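Local coordinates for protein antigen 43 (Escherichia coli, PDB 4KH3) that probably mediates the self-association of bacteria into clumps and biofilm, as the surface-displayed passenger domain of an autotransporter of the AIDA type, at residues A287-N292 with G306-N311. Numbering follows the deposited sequence. Where two conformers were deposited one is given.
Sequences AGKADN and GHTATN
With chi1 of T310 at 57°, its OG1 sits between the backbone N and the carbonyl carbon and faces the neighbouring strand, where D291, its CG anti to the backbone N (chi1 -178°), holds out OD1 to meet it. T310 OG1 donates to D291 OD1 over 2.8 Å, reaching that oxygen from above the carboxylate plane, while ND2 of N311 approaches the same oxygen on its syn lone pair at 3.0 Å from D291 OD1. Two donors thus grip one oxygen from different directions. The D291 and N311 side chains run side by side, pointing the same way, with carboxylate and amide planes 46° apart. T310 OG1 is in turn an acceptor: the K289 chain, bent at chi2 and chi4, curls across T310 and brings NZ within 3.2 Å of OG1. Strands 289-291 and 308-310 run parallel in successive coils of the right-handed beta-helix expected of an autotransporter passenger. A290 N bonds T308 O at 2.8 Å, and the bonds from T310 N to A290 O and from N292 N to T310 O continue the pairing, which strand 327-333 extends beyond 308-310. On the inward face A290 CB meets A309 CB at 3.8 Å, both resting on L301 of strand 300-303. At the start of the pair, CA of G288 lies over a face of the H307 ring in a CH-pi contact, 3.8 Å from its centroid. N311, whose ND2 holds D291, turns OD1 to T330 OG1 on the next coil, and in the conformer given N292 ND2 bonds A282 O of the antiparallel strand 281-286.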
ATOM      1  N   ALA A 287     -20.604  -6.451   5.548  1.00 34.16           N
ATOM      2  CA  ALA A 287     -20.995  -7.108   6.799  1.00 29.20           C
ATOM      3  C   ALA A 287     -20.410  -8.506   6.917  1.00 22.48           C
ATOM      4  O   ALA A 287     -21.118  -9.464   7.229  1.00 27.56           O
ATOM      5  CB  ALA A 287     -22.540  -7.148   6.939  1.00 20.80           C
ATOM      6  N   GLY A 288     -19.119  -8.618   6.631  1.00 19.20           N
ATOM      7  CA  GLY A 288     -18.402  -9.865   6.804  1.00 22.04           C
ATOM      8  C   GLY A 288     -18.519 -10.817   5.637  1.00 27.09           C
ATOM      9  O   GLY A 288     -18.021 -11.937   5.702  1.00 30.47           O
ATOM     10  N   LYS A 289     -19.173 -10.384   4.563  1.00 24.95           N
ATOM     11  CA  LYS A 289     -19.388 -11.268   3.416  1.00 23.54           C
ATOM     12  C   LYS A 289     -18.909 -10.658   2.089  1.00 23.25           C
ATOM     13  O   LYS A 289     -19.281  -9.538   1.733  1.00 21.70           O
ATOM     14  CB  LYS A 289     -20.864 -11.651   3.335  1.00 20.34           C
ATOM     15  CG  LYS A 289     -21.292 -12.261   2.019  1.00 30.31           C
ATOM     16  CD  LYS A 289     -20.912 -13.714   1.900  1.00 27.93           C
ATOM     17  CE  LYS A 289     -21.899 -14.443   0.987  1.00 32.58           C
ATOM     18  NZ  LYS A 289     -21.922 -13.875  -0.388  1.00 36.90           N
ATOM     19  N   ALA A 290     -18.083 -11.406   1.367  1.00 22.82           N
ATOM     20  CA  ALA A 290     -17.580 -10.979   0.058  1.00 24.68           C
ATOM     21  C   ALA A 290     -18.233 -11.755  -1.085  1.00 22.96           C
ATOM     22  O   ALA A 290     -18.499 -12.951  -0.963  1.00 27.77           O
ATOM     23  CB  ALA A 290     -16.050 -11.126  -0.004  1.00 20.50           C
ATOM     24  N   ASP A 291     -18.492 -11.080  -2.196  1.00 23.49           N
ATOM     25  CA  ASP A 291     -19.002 -11.758  -3.383  1.00 22.69           C
ATOM     26  C   ASP A 291     -18.469 -11.117  -4.670  1.00 25.94           C
ATOM     27  O   ASP A 291     -18.527  -9.894  -4.831  1.00 19.43           O
ATOM     28  CB  ASP A 291     -20.537 -11.776  -3.387  1.00 20.08           C
ATOM     29  CG  ASP A 291     -21.114 -12.520  -4.589  1.00 24.35           C
ATOM     30  OD1 ASP A 291     -20.519 -13.526  -5.028  1.00 26.59           O
ATOM     31  OD2 ASP A 291     -22.164 -12.095  -5.105  1.00 31.70           O
ATOM     32  N   ASN A 292     -17.958 -11.960  -5.569  0.52 25.44           N
ATOM     33  CA  ASN A 292     -17.461 -11.557  -6.890  0.52 25.35           C
ATOM     34  C   ASN A 292     -16.232 -10.648  -6.845  0.52 25.74           C
ATOM     35  O   ASN A 292     -15.999  -9.840  -7.745  0.52 27.36           O
ATOM     36  CB  ASN A 292     -18.571 -10.943  -7.756  0.52 24.48           C
ATOM     37  CG  ASN A 292     -18.181 -10.845  -9.227  0.52 29.49           C
ATOM     38  OD1 ASN A 292     -17.418 -11.674  -9.738  0.52 28.58           O
ATOM     39  ND2 ASN A 292     -18.687  -9.821  -9.908  0.52 26.96           N
ATOM     40  N   GLY A 306     -14.715 -16.695  10.646  1.00 28.08           N
ATOM     41  CA  GLY A 306     -16.140 -16.487  10.803  1.00 30.70           C
ATOM     42  C   GLY A 306     -16.779 -15.819   9.602  1.00 32.97           C
ATOM     43  O   GLY A 306     -17.986 -15.571   9.584  1.00 34.89           O
ATOM     44  N   HIS A 307     -15.977 -15.546   8.581  1.00 32.89           N
ATOM     45  CA  HIS A 307     -16.475 -14.811   7.427  1.00 24.12           C
ATOM     46  C   HIS A 307     -16.375 -15.579   6.129  1.00 22.85           C
ATOM     47  O   HIS A 307     -15.761 -16.645   6.073  1.00 22.96           O
ATOM     48  CB  HIS A 307     -15.817 -13.437   7.362  1.00 21.98           C
ATOM     49  CG  HIS A 307     -16.240 -12.555   8.497  1.00 32.93           C
ATOM     50  ND1 HIS A 307     -15.349 -11.845   9.269  1.00 33.68           N
ATOM     51  CD2 HIS A 307     -17.463 -12.317   9.016  1.00 29.12           C
ATOM     52  CE1 HIS A 307     -16.012 -11.198  10.212  1.00 39.43           C
ATOM     53  NE2 HIS A 307     -17.300 -11.459  10.074  1.00 38.95           N
ATOM     54  N   THR A 308     -16.992 -15.039   5.087  1.00 23.46           N
ATOM     55  CA  THR A 308     -17.213 -15.801   3.869  1.00 22.89           C
ATOM     56  C   THR A 308     -16.951 -14.983   2.607  1.00 24.74           C
ATOM     57  O   THR A 308     -17.262 -13.795   2.552  1.00 25.37           O
ATOM     58  CB  THR A 308     -18.668 -16.339   3.823  1.00 24.92           C
ATOM     59  OG1 THR A 308     -18.963 -17.020   5.050  1.00 33.94           O
ATOM     60  CG2 THR A 308     -18.856 -17.307   2.662  1.00 26.87           C
ATOM     61  N   ALA A 309     -16.384 -15.633   1.596  1.00 21.04           N
ATOM     62  CA  ALA A 309     -16.272 -15.050   0.266  1.00 23.67           C
ATOM     63  C   ALA A 309     -16.793 -16.046  -0.768  1.00 25.39           C
ATOM     64  O   ALA A 309     -16.440 -17.230  -0.742  1.00 24.95           O
ATOM     65  CB  ALA A 309     -14.821 -14.684  -0.033  1.00 22.25           C
ATOM     66  N   THR A 310     -17.628 -15.567  -1.682  1.00 18.48           N
ATOM     67  CA  THR A 310     -18.125 -16.405  -2.763  1.00 21.72           C
ATOM     68  C   THR A 310     -17.708 -15.828  -4.119  1.00 25.14           C
ATOM     69  O   THR A 310     -17.570 -14.618  -4.268  1.00 24.64           O
ATOM     70  CB  THR A 310     -19.650 -16.500  -2.701  1.00 28.27           C
ATOM     71  OG1 THR A 310     -20.207 -15.180  -2.752  1.00 24.67           O
ATOM     72  CG2 THR A 310     -20.074 -17.152  -1.396  1.00 26.39           C
ATOM     73  N   ASN A 311     -17.494 -16.698  -5.100  1.00 28.24           N
ATOM     74  CA  ASN A 311     -17.161 -16.265  -6.456  1.00 25.33           C
ATOM     75  C   ASN A 311     -15.912 -15.378  -6.535  1.00 31.85           C
ATOM     76  O   ASN A 311     -15.900 -14.371  -7.246  1.00 27.23           O
ATOM     77  CB  ASN A 311     -18.349 -15.535  -7.090  1.00 28.66           C
ATOM     78  CG  ASN A 311     -19.558 -16.419  -7.254  1.00 31.57           C
ATOM     79  OD1 ASN A 311     -19.456 -17.544  -7.743  1.00 36.17           O
ATOM     80  ND2 ASN A 311     -20.719 -15.917  -6.838  1.00 35.65           N
TER
HETATM   81  O   HOH W   1     -15.443 -13.257  -9.816  1.00 42.51           O